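Local coordinates for glucuronoarabinoxylan endo-1,4-beta-xylanase (Clostridium papyrosolvens, PDB 4FMV), which cleaves internal beta-1,4 bonds of xylan as a family 30 endoxylanase, probably also acting on beta-1,4-glucans, this chain being its catalytic part, at residues Asn97-Ser101 and Gly102-Ala106; Asn164-Gly167 and Ser168-Cys171; Gln375-Gln379 and Ser380-Phe384; Tyr207-Val211 and Asn212-Tyr216. All coordinates share one frame; numbering follows the deposited sequence.

Contact 1. Residues Asn97-Ser101 and Gly102-Ala106; sequences NFSKS and GDSSA
Asp103 OD1 is gripped twice by Ser105, by its backbone N at 2.8 Å and by its OG at the same distance, while the main chain of Asp103 pairs with Lys100. The two donors reach the oxygen from one face of the carboxylate, the N on the anti side and the hydroxyl on the syn side, and the bond from N makes an Asx turn across Ser104, where the chain turns its corner. Across the hairpin, Lys100 N donates to Asp103 O at 3.0 Å, nearly straight at 172°, and Asp103 N returns a bond to Lys100 O. Farther back, Phe98 N reaches Ala106 O at 3.0 Å. On the hairpin face shared by Phe98 and Lys100, Ala106 CB packs over one face of the Phe98 ring, 3.9 Å from its centroid, a CH-pi contact. The ring gets there because Phe98 CG stands between the backbone N and the carbonyl carbon (chi1 72°). Lys100 CB flanks the same methyl at 3.7 Å from Ala106 CB, and the lysine makes a cation-pi contact with Trp152. Ser101 and Gly102 form the corner of a type I' turn, typical of a tight two-residue beta hairpin, here at the protein surface.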
loop_
_atom_site.group_PDB
_atom_site.type_symbol
_atom_site.label_atom_id
_atom_site.label_comp_id
_atom_site.label_asym_id
_atom_site.label_seq_id
_atom_site.Cartn_x
_atom_site.Cartn_y
_atom_site.Cartn_z
ATOM N N ASN A 97 -30.529 2.638 -7.954
ATOM C CA ASN A 97 -30.634 1.192 -7.949
ATOM C C ASN A 97 -30.608 0.676 -9.357
ATOM O O ASN A 97 -30.994 1.380 -10.280
ATOM C CB ASN A 97 -31.936 0.734 -7.300
ATOM C CG ASN A 97 -31.907 0.866 -5.805
ATOM O OD1 ASN A 97 -31.192 0.130 -5.119
ATOM N ND2 ASN A 97 -32.676 1.811 -5.281
ATOM N N PHE A 98 -30.157 -0.558 -9.526
ATOM C CA PHE A 98 -30.305 -1.242 -10.795
ATOM C C PHE A 98 -30.419 -2.717 -10.469
ATOM O O PHE A 98 -30.092 -3.153 -9.358
ATOM C CB PHE A 98 -29.128 -0.967 -11.744
ATOM C CG PHE A 98 -27.834 -1.655 -11.350
ATOM C CD1 PHE A 98 -27.061 -1.171 -10.308
ATOM C CD2 PHE A 98 -27.393 -2.776 -12.038
ATOM C CE1 PHE A 98 -25.866 -1.801 -9.942
ATOM C CE2 PHE A 98 -26.199 -3.416 -11.689
ATOM C CZ PHE A 98 -25.436 -2.924 -10.634
ATOM N N SER A 99 -30.890 -3.484 -11.436
ATOM C CA SER A 99 -31.115 -4.902 -11.220
ATOM C C SER A 99 -29.843 -5.647 -11.641
ATOM O O SER A 99 -29.489 -5.659 -12.820
ATOM C CB SER A 99 -32.330 -5.351 -12.043
ATOM O OG SER A 99 -32.814 -6.604 -11.612
ATOM N N LYS A 100 -29.144 -6.240 -10.671
ATOM C CA LYS A 100 -27.907 -6.959 -10.966
ATOM C C LYS A 100 -28.211 -8.439 -10.790
ATOM O O LYS A 100 -28.363 -8.929 -9.671
ATOM C CB LYS A 100 -26.804 -6.519 -9.987
ATOM C CG LYS A 100 -25.449 -7.209 -10.175
ATOM C CD LYS A 100 -24.392 -6.567 -9.296
ATOM C CE LYS A 100 -22.994 -6.984 -9.716
ATOM N NZ LYS A 100 -22.781 -8.461 -9.768
ATOM N N SER A 101 -28.315 -9.122 -11.925
ATOM C CA SER A 101 -28.757 -10.508 -12.010
ATOM C C SER A 101 -29.896 -10.842 -11.055
ATOM O O SER A 101 -29.821 -11.837 -10.330
ATOM C CB SER A 101 -27.575 -11.442 -11.796
ATOM O OG SER A 101 -26.531 -11.047 -12.673
ATOM N N GLY A 102 -31.008 -10.126 -11.185
ATOM C CA GLY A 102 -32.181 -10.393 -10.378
ATOM C C GLY A 102 -32.186 -9.772 -8.993
ATOM O O GLY A 102 -33.126 -10.002 -8.233
ATOM N N ASP A 103 -31.149 -9.011 -8.639
ATOM C CA ASP A 103 -31.129 -8.334 -7.334
ATOM C C ASP A 103 -31.308 -6.826 -7.515
ATOM O O ASP A 103 -30.385 -6.140 -7.946
ATOM C CB ASP A 103 -29.790 -8.598 -6.620
ATOM C CG ASP A 103 -29.717 -7.944 -5.238
ATOM O OD1 ASP A 103 -30.582 -7.101 -4.919
ATOM O OD2 ASP A 103 -28.780 -8.264 -4.479
ATOM N N SER A 104 -32.475 -6.308 -7.139
ATOM C CA SER A 104 -32.834 -4.914 -7.400
ATOM C C SER A 104 -32.250 -3.950 -6.374
ATOM O O SER A 104 -32.447 -2.736 -6.478
ATOM C CB SER A 104 -34.354 -4.739 -7.406
ATOM O OG SER A 104 -34.937 -5.524 -8.413
ATOM N N SER A 105 -31.530 -4.481 -5.393
ATOM C CA SER A 105 -30.973 -3.632 -4.348
ATOM C C SER A 105 -29.605 -3.052 -4.710
ATOM O O SER A 105 -29.056 -2.242 -3.959
ATOM C CB SER A 105 -30.880 -4.409 -3.027
ATOM O OG SER A 105 -29.729 -5.247 -2.989
ATOM N N ALA A 106 -29.049 -3.462 -5.849
ATOM C CA ALA A 106 -27.677 -3.083 -6.202
ATOM C C ALA A 106 -27.656 -1.589 -6.478
ATOM O O ALA A 106 -28.650 -1.038 -6.933
ATOM C CB ALA A 106 -27.197 -3.865 -7.422
#

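Contact 2. Residues Asn164-Gly167 and Ser168-Cys171; sequences NNAG and SINC
Asn165 and Ser168 meet in a short 3-10 turn that follows helix 155-164 and leads toward strand 172-178, one of the helix-to-strand connections of the (beta/alpha)8 barrel. Three hydrogen bonds define it, two of them between backbone atoms: Ser168 N donates to Asn165 O at 3.0 Å, and one residue later Ile169 N donates to Ala166 O at 3.1 Å. These consecutive i to i+3 bonds carry the winding past Asn165, the first residue to leave the helical conformation. The third comes from a side chain. Ser168 OG bonds to Asn165 O at 2.8 Å, lining up closely with the carbonyl bond (161°), whereas the N of the same serine comes from above the carbonyl plane. One carbonyl oxygen therefore holds both the backbone and the side chain of Ser168, which fixes the rotation of the hydroxymethyl group. A chi1 of 70° places OG between the residue's own N and carbonyl carbon, from where it reaches the same oxygen as the N-H.

Polar contacts with helix 114-130 tie the turn to its neighbour: Asn122 accepts from Asn170 N through its OD1 and donates to Ser168 O through its ND2.

Apolar packing is carried by Ala166 and Ile169, both buried and both touching Phe161 of the preceding helix. The isoleucine lies alongside the alanine, its CG1 branch running back toward Ala166. Its end methyl settles beside the alanine backbone, with Ile169 CD1 3.8 Å from Ala166 CA and 4.3 Å from Ala166 CB.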
loop_
_atom_site.group_PDB
_atom_site.type_symbol
_atom_site.label_atom_id
_atom_site.label_comp_id
_atom_site.label_asym_id
_atom_site.label_seq_id
_atom_site.Cartn_x
_atom_site.Cartn_y
_atom_site.Cartn_z
ATOM N N ASN A 164 -13.783 9.664 -20.193
ATOM C CA ASN A 164 -14.532 10.913 -20.343
ATOM C C ASN A 164 -14.543 11.897 -19.199
ATOM O O ASN A 164 -14.851 13.059 -19.391
ATOM C CB ASN A 164 -15.955 10.575 -20.754
ATOM C CG ASN A 164 -15.971 9.745 -22.005
ATOM O OD1 ASN A 164 -15.147 9.966 -22.890
ATOM N ND2 ASN A 164 -16.862 8.766 -22.077
ATOM N N ASN A 165 -14.152 11.432 -18.026
ATOM C CA ASN A 165 -14.298 12.184 -16.778
ATOM C C ASN A 165 -12.979 12.436 -16.052
ATOM O O ASN A 165 -12.719 13.544 -15.573
ATOM C CB ASN A 165 -15.425 11.645 -15.876
ATOM C CG ASN A 165 -16.761 11.619 -16.588
ATOM O OD1 ASN A 165 -17.226 10.556 -16.983
ATOM N ND2 ASN A 165 -17.378 12.805 -16.788
ATOM N N ALA A 166 -12.260 11.355 -15.800
ATOM C CA ALA A 166 -11.064 11.379 -14.955
ATOM C C ALA A 166 -9.975 12.379 -15.372
ATOM O O ALA A 166 -9.179 12.812 -14.544
ATOM C CB ALA A 166 -10.492 9.979 -14.838
ATOM N N GLY A 167 -9.927 12.749 -16.641
ATOM C CA GLY A 167 -8.969 13.750 -17.088
ATOM C C GLY A 167 -9.184 15.125 -16.471
ATOM O O GLY A 167 -8.281 15.957 -16.468
ATOM N N SER A 168 -10.380 15.375 -15.945
ATOM C CA SER A 168 -10.700 16.696 -15.408
ATOM C C SER A 168 -10.346 16.768 -13.917
ATOM O O SER A 168 -10.553 17.797 -13.258
ATOM C CB SER A 168 -12.181 17.006 -15.621
ATOM O OG SER A 168 -12.981 16.195 -14.779
ATOM N N ILE A 169 -9.831 15.663 -13.380
ATOM C CA ILE A 169 -9.498 15.615 -11.961
ATOM C C ILE A 169 -8.139 16.272 -11.685
ATOM O O ILE A 169 -7.151 16.002 -12.351
ATOM C CB ILE A 169 -9.607 14.185 -11.373
ATOM C CG1 ILE A 169 -11.073 13.725 -11.417
ATOM C CG2 ILE A 169 -9.071 14.159 -9.921
ATOM C CD1 ILE A 169 -11.266 12.241 -11.215
ATOM N N ASN A 170 -8.114 17.101 -10.657
ATOM C CA ASN A 170 -7.036 18.048 -10.350
ATOM C C ASN A 170 -5.921 17.379 -9.549
ATOM O O ASN A 170 -5.350 17.991 -8.663
ATOM C CB ASN A 170 -7.534 19.344 -9.716
ATOM C CG ASN A 170 -8.300 20.201 -10.698
ATOM O OD1 ASN A 170 -7.916 20.320 -11.868
ATOM N ND2 ASN A 170 -9.405 20.777 -10.244
ATOM N N CYS A 171 -5.864 16.059 -9.625
ATOM C CA CYS A 171 -4.896 15.306 -8.844
ATOM C C CYS A 171 -4.496 14.049 -9.634
ATOM O O CYS A 171 -5.075 13.771 -10.695
ATOM C CB CYS A 171 -5.628 14.939 -7.537
ATOM S SG CYS A 171 -4.782 14.006 -6.328
#

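Contact 3. Residues Gln375-Gln379 and Ser380-Phe384; sequences QLPAQ and SITTF
The chain leaves strand 371-376 and turns back into strand 380-387, the touching parts running 146° apart, with Gln379 in a left-handed conformation and Gln379 and Ser380 both facing Asn328 in a G1 beta bulge. Ser380 folds its hydroxyl back across the bend: OG donates to Pro377 O at 2.7 Å, from above the carbonyl plane, and sits over the face of the proline ring, 3.5 Å from Pro377 CD. A chi1 of 75° tucks OG between the amide and carbonyl branches of this buried residue, facing Pro377 O. Asn328 ND2 donates to Leu376 O. Beyond the corner, a water spans the gap, donating a hydrogen bond to Gln375 O at 3.0 Å and bonded to Thr382 OG1 at 2.9 Å. Farther along, the contact is apolar. Leu376 CD2 meets the edge of the Phe384 ring in its plane, 3.8 Å from Phe384 CZ, while Thr382 CG2 sits above one face of that ring toward its rim. Phe338 and Phe372 also meet the Phe384 ring. The two strands touch through side chains and pair with different neighbours, as in a beta arch, here within the beta domain that accompanies the barrel in family 30 glycosidases.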
loop_
_atom_site.group_PDB
_atom_site.type_symbol
_atom_site.label_atom_id
_atom_site.label_comp_id
_atom_site.label_asym_id
_atom_site.label_seq_id
_atom_site.Cartn_x
_atom_site.Cartn_y
_atom_site.Cartn_z
ATOM N N GLN A 375 22.089 -15.394 11.526
ATOM C CA GLN A 375 21.070 -16.335 11.973
ATOM C C GLN A 375 19.696 -15.721 11.741
ATOM O O GLN A 375 19.437 -14.617 12.186
ATOM C CB GLN A 375 21.224 -16.601 13.469
ATOM C CG GLN A 375 22.490 -17.363 13.824
ATOM C CD GLN A 375 22.466 -18.771 13.271
ATOM O OE1 GLN A 375 23.267 -19.117 12.397
ATOM N NE2 GLN A 375 21.529 -19.593 13.766
ATOM N N LEU A 376 18.818 -16.434 11.049
ATOM C CA LEU A 376 17.423 -16.006 10.926
ATOM C C LEU A 376 16.571 -16.860 11.870
ATOM O O LEU A 376 16.441 -18.072 11.662
ATOM C CB LEU A 376 16.929 -16.178 9.489
ATOM C CG LEU A 376 17.780 -15.580 8.370
ATOM C CD1 LEU A 376 17.163 -15.915 7.008
ATOM C CD2 LEU A 376 17.941 -14.062 8.570
ATOM N N PRO A 377 16.007 -16.243 12.924
ATOM C CA PRO A 377 15.211 -17.021 13.878
ATOM C C PRO A 377 14.016 -17.721 13.215
ATOM O O PRO A 377 13.550 -17.286 12.149
ATOM C CB PRO A 377 14.734 -15.962 14.874
ATOM C CG PRO A 377 15.809 -14.883 14.812
ATOM C CD PRO A 377 16.166 -14.835 13.347
ATOM N N ALA A 378 13.538 -18.798 13.837
ATOM C CA ALA A 378 12.331 -19.482 13.382
ATOM C C ALA A 378 11.197 -18.486 13.256
ATOM O O ALA A 378 11.057 -17.612 14.096
ATOM C CB ALA A 378 11.935 -20.601 14.365
ATOM N N GLN A 379 10.402 -18.613 12.199
ATOM C CA GLN A 379 9.198 -17.810 12.026
ATOM C C GLN A 379 9.417 -16.317 12.368
ATOM O O GLN A 379 8.785 -15.760 13.262
ATOM C CB GLN A 379 8.052 -18.430 12.842
ATOM C CG GLN A 379 7.668 -19.831 12.354
ATOM C CD GLN A 379 6.647 -20.517 13.258
ATOM O OE1 GLN A 379 6.892 -20.732 14.446
ATOM N NE2 GLN A 379 5.486 -20.839 12.697
ATOM N N SER A 380 10.286 -15.674 11.597
ATOM C CA SER A 380 10.741 -14.334 11.901
ATOM C C SER A 380 10.932 -13.584 10.602
ATOM O O SER A 380 11.150 -14.188 9.532
ATOM C CB SER A 380 12.094 -14.403 12.611
ATOM O OG SER A 380 13.119 -14.706 11.671
ATOM N N ILE A 381 10.832 -12.267 10.701
ATOM C CA ILE A 381 11.241 -11.374 9.631
ATOM C C ILE A 381 12.343 -10.487 10.191
ATOM O O ILE A 381 12.239 -9.956 11.314
ATOM C CB ILE A 381 10.058 -10.520 9.078
ATOM C CG1 ILE A 381 10.564 -9.465 8.075
ATOM C CG2 ILE A 381 9.253 -9.893 10.211
ATOM C CD1 ILE A 381 9.431 -8.772 7.260
ATOM N N THR A 382 13.419 -10.369 9.428
ATOM C CA THR A 382 14.566 -9.578 9.835
ATOM C C THR A 382 14.895 -8.586 8.735
ATOM O O THR A 382 14.919 -8.937 7.539
ATOM C CB THR A 382 15.812 -10.445 10.061
ATOM O OG1 THR A 382 15.603 -11.349 11.151
ATOM C CG2 THR A 382 17.028 -9.566 10.357
ATOM N N THR A 383 15.161 -7.346 9.136
ATOM C CA THR A 383 15.636 -6.344 8.194
ATOM C C THR A 383 17.066 -5.983 8.572
ATOM O O THR A 383 17.344 -5.644 9.733
ATOM C CB THR A 383 14.748 -5.105 8.200
ATOM O OG1 THR A 383 13.409 -5.472 7.844
ATOM C CG2 THR A 383 15.269 -4.068 7.218
ATOM N N PHE A 384 17.979 -6.104 7.612
ATOM C CA PHE A 384 19.365 -5.688 7.807
ATOM C C PHE A 384 19.589 -4.368 7.079
ATOM O O PHE A 384 19.195 -4.216 5.922
ATOM C CB PHE A 384 20.339 -6.724 7.235
ATOM C CG PHE A 384 20.143 -8.111 7.767
ATOM C CD1 PHE A 384 19.272 -8.990 7.142
ATOM C CD2 PHE A 384 20.846 -8.549 8.881
ATOM C CE1 PHE A 384 19.082 -10.275 7.629
ATOM C CE2 PHE A 384 20.667 -9.832 9.380
ATOM C CZ PHE A 384 19.786 -10.701 8.742
HETATM O O HOH W 1 17.951 -12.021 12.675
#

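Contact 4. Residues Tyr207-Val211 and Asn212-Tyr216; sequences YGTSV and NNMAY
Val211 and Met214, with Ser210 beside them, carry this bend in the loop between strand 201-205 and helix 217-221. Met214 N donates to Val211 O at 2.9 Å, and Asn213 N reaches Ser210 O at the same distance but on a more bent path (130°); these two successive i to i+3 bonds curl the chain. Met214 then lies back across the first half of the turn. Its chain is extended beyond CG, which carries the sulfur past the valine and sets the terminal methyl against backbone: Met214 CE is 4.0 Å from Val211 CA and 3.9 Å from Thr209 O. The contact with the valine side chain is looser, Val211 CG2 standing 4.3 Å from Met214 CE, and both residues face helix 240-255, where each touches Asp252.

Ser210 works on the polar side. Its OG donates to Asn212 OD1 at 2.9 Å, coming from above the amide plane, and a chi1 of 64° swings the Asn212 amide back toward the serine. A water accepts from Ser210 N at 2.8 Å and from Asn213 ND2, and donates a longer bond, 3.3 Å, to Gly208 O. The turn is thus two-sided: methionine and valine pack it onto the protein, while asparagines, serine and water serve the polar groups of its outer side.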
loop_
_atom_site.group_PDB
_atom_site.type_symbol
_atom_site.label_atom_id
_atom_site.label_comp_id
_atom_site.label_asym_id
_atom_site.label_seq_id
_atom_site.Cartn_x
_atom_site.Cartn_y
_atom_site.Cartn_z
ATOM N N TYR A 207 -7.430 -9.474 -1.474
ATOM C CA TYR A 207 -8.223 -10.425 -0.743
ATOM C C TYR A 207 -8.506 -11.596 -1.672
ATOM O O TYR A 207 -9.438 -11.577 -2.476
ATOM C CB TYR A 207 -9.556 -9.742 -0.399
ATOM C CG TYR A 207 -9.370 -8.591 0.570
ATOM C CD1 TYR A 207 -8.975 -8.835 1.884
ATOM C CD2 TYR A 207 -9.560 -7.283 0.173
ATOM C CE1 TYR A 207 -8.782 -7.808 2.771
ATOM C CE2 TYR A 207 -9.353 -6.240 1.066
ATOM C CZ TYR A 207 -8.973 -6.512 2.355
ATOM O OH TYR A 207 -8.778 -5.490 3.254
ATOM N N GLY A 208 -7.769 -12.683 -1.422
ATOM C CA GLY A 208 -7.819 -13.892 -2.228
ATOM C C GLY A 208 -6.918 -13.965 -3.460
ATOM O O GLY A 208 -7.048 -14.890 -4.265
ATOM N N THR A 209 -5.996 -13.020 -3.621
ATOM C CA THR A 209 -5.099 -13.008 -4.790
ATOM C C THR A 209 -3.961 -14.007 -4.618
ATOM O O THR A 209 -3.179 -13.882 -3.678
ATOM C CB THR A 209 -4.456 -11.601 -4.972
ATOM O OG1 THR A 209 -5.479 -10.599 -4.976
ATOM C CG2 THR A 209 -3.638 -11.518 -6.283
ATOM N N SER A 210 -3.840 -14.978 -5.530
ATOM C CA SER A 210 -2.742 -15.935 -5.455
ATOM C C SER A 210 -1.441 -15.258 -5.882
ATOM O O SER A 210 -1.462 -14.246 -6.591
ATOM C CB SER A 210 -3.021 -17.174 -6.319
ATOM O OG SER A 210 -3.195 -16.815 -7.675
ATOM N N VAL A 211 -0.312 -15.807 -5.445
ATOM C CA VAL A 211 0.994 -15.226 -5.764
ATOM C C VAL A 211 1.205 -15.001 -7.279
ATOM O O VAL A 211 1.631 -13.917 -7.695
ATOM C CB VAL A 211 2.123 -16.063 -5.143
ATOM C CG1 VAL A 211 3.490 -15.441 -5.423
ATOM C CG2 VAL A 211 1.878 -16.179 -3.631
ATOM N N ASN A 212 0.894 -16.001 -8.109
ATOM C CA ASN A 212 1.091 -15.825 -9.537
ATOM C C ASN A 212 0.237 -14.679 -10.097
ATOM O O ASN A 212 0.598 -14.053 -11.113
ATOM C CB ASN A 212 0.815 -17.127 -10.306
ATOM C CG ASN A 212 -0.635 -17.573 -10.198
ATOM O OD1 ASN A 212 -1.065 -18.076 -9.163
ATOM N ND2 ASN A 212 -1.388 -17.399 -11.274
ATOM N N ASN A 213 -0.886 -14.401 -9.441
ATOM C CA ASN A 213 -1.789 -13.344 -9.912
ATOM C C ASN A 213 -1.384 -11.969 -9.420
ATOM O O ASN A 213 -2.047 -10.979 -9.710
ATOM C CB ASN A 213 -3.265 -13.666 -9.608
ATOM C CG ASN A 213 -3.831 -14.706 -10.590
ATOM O OD1 ASN A 213 -3.457 -14.690 -11.749
ATOM N ND2 ASN A 213 -4.672 -15.632 -10.114
ATOM N N MET A 214 -0.280 -11.914 -8.683
ATOM C CA MET A 214 0.300 -10.639 -8.270
ATOM C C MET A 214 1.110 -10.001 -9.397
ATOM O O MET A 214 1.317 -8.785 -9.405
ATOM C CB MET A 214 1.173 -10.814 -7.027
ATOM C CG MET A 214 0.403 -11.252 -5.783
ATOM S SD MET A 214 1.448 -11.452 -4.311
ATOM C CE MET A 214 0.274 -12.220 -3.169
ATOM N N ALA A 215 1.601 -10.820 -10.326
ATOM C CA ALA A 215 2.304 -10.315 -11.507
ATOM C C ALA A 215 1.267 -9.837 -12.525
ATOM O O ALA A 215 0.193 -10.429 -12.658
ATOM C CB ALA A 215 3.192 -11.426 -12.126
ATOM N N TYR A 216 1.574 -8.773 -13.247
ATOM C CA TYR A 216 0.598 -8.208 -14.179
ATOM C C TYR A 216 1.321 -7.820 -15.459
ATOM O O TYR A 216 1.680 -6.675 -15.615
ATOM C CB TYR A 216 -0.074 -6.967 -13.559
ATOM C CG TYR A 216 -1.357 -6.507 -14.220
ATOM C CD1 TYR A 216 -1.857 -7.132 -15.373
ATOM C CD2 TYR A 216 -2.062 -5.437 -13.704
ATOM C CE1 TYR A 216 -3.044 -6.692 -15.972
ATOM C CE2 TYR A 216 -3.244 -4.989 -14.297
ATOM C CZ TYR A 216 -3.726 -5.615 -15.421
ATOM O OH TYR A 216 -4.906 -5.154 -15.975
HETATM O O HOH W 2 -5.951 -15.424 -7.317
#

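In the fold
Contacts 1, 2 and 4 all belong to the barrel part, whereas contact 3 lies in the accompanying beta domain, its centre about 50 Å from that of contact 1 and on the opposite side of the chain's centre. Contacts 1 and 4 are surface features; contacts 2 and 3 are partly buried. None of the four touches another, contacts 3 and 4 coming nearest with about 14 Å between closest atoms. Contact 1 joins paired strands, contact 3 strands that are not paired with each other, and contacts 2 and 4 are loop turns linking strands and helices. A serine hydroxyl bonds back to backbone in the more buried pair, but to side-chain oxygens in the surface pair.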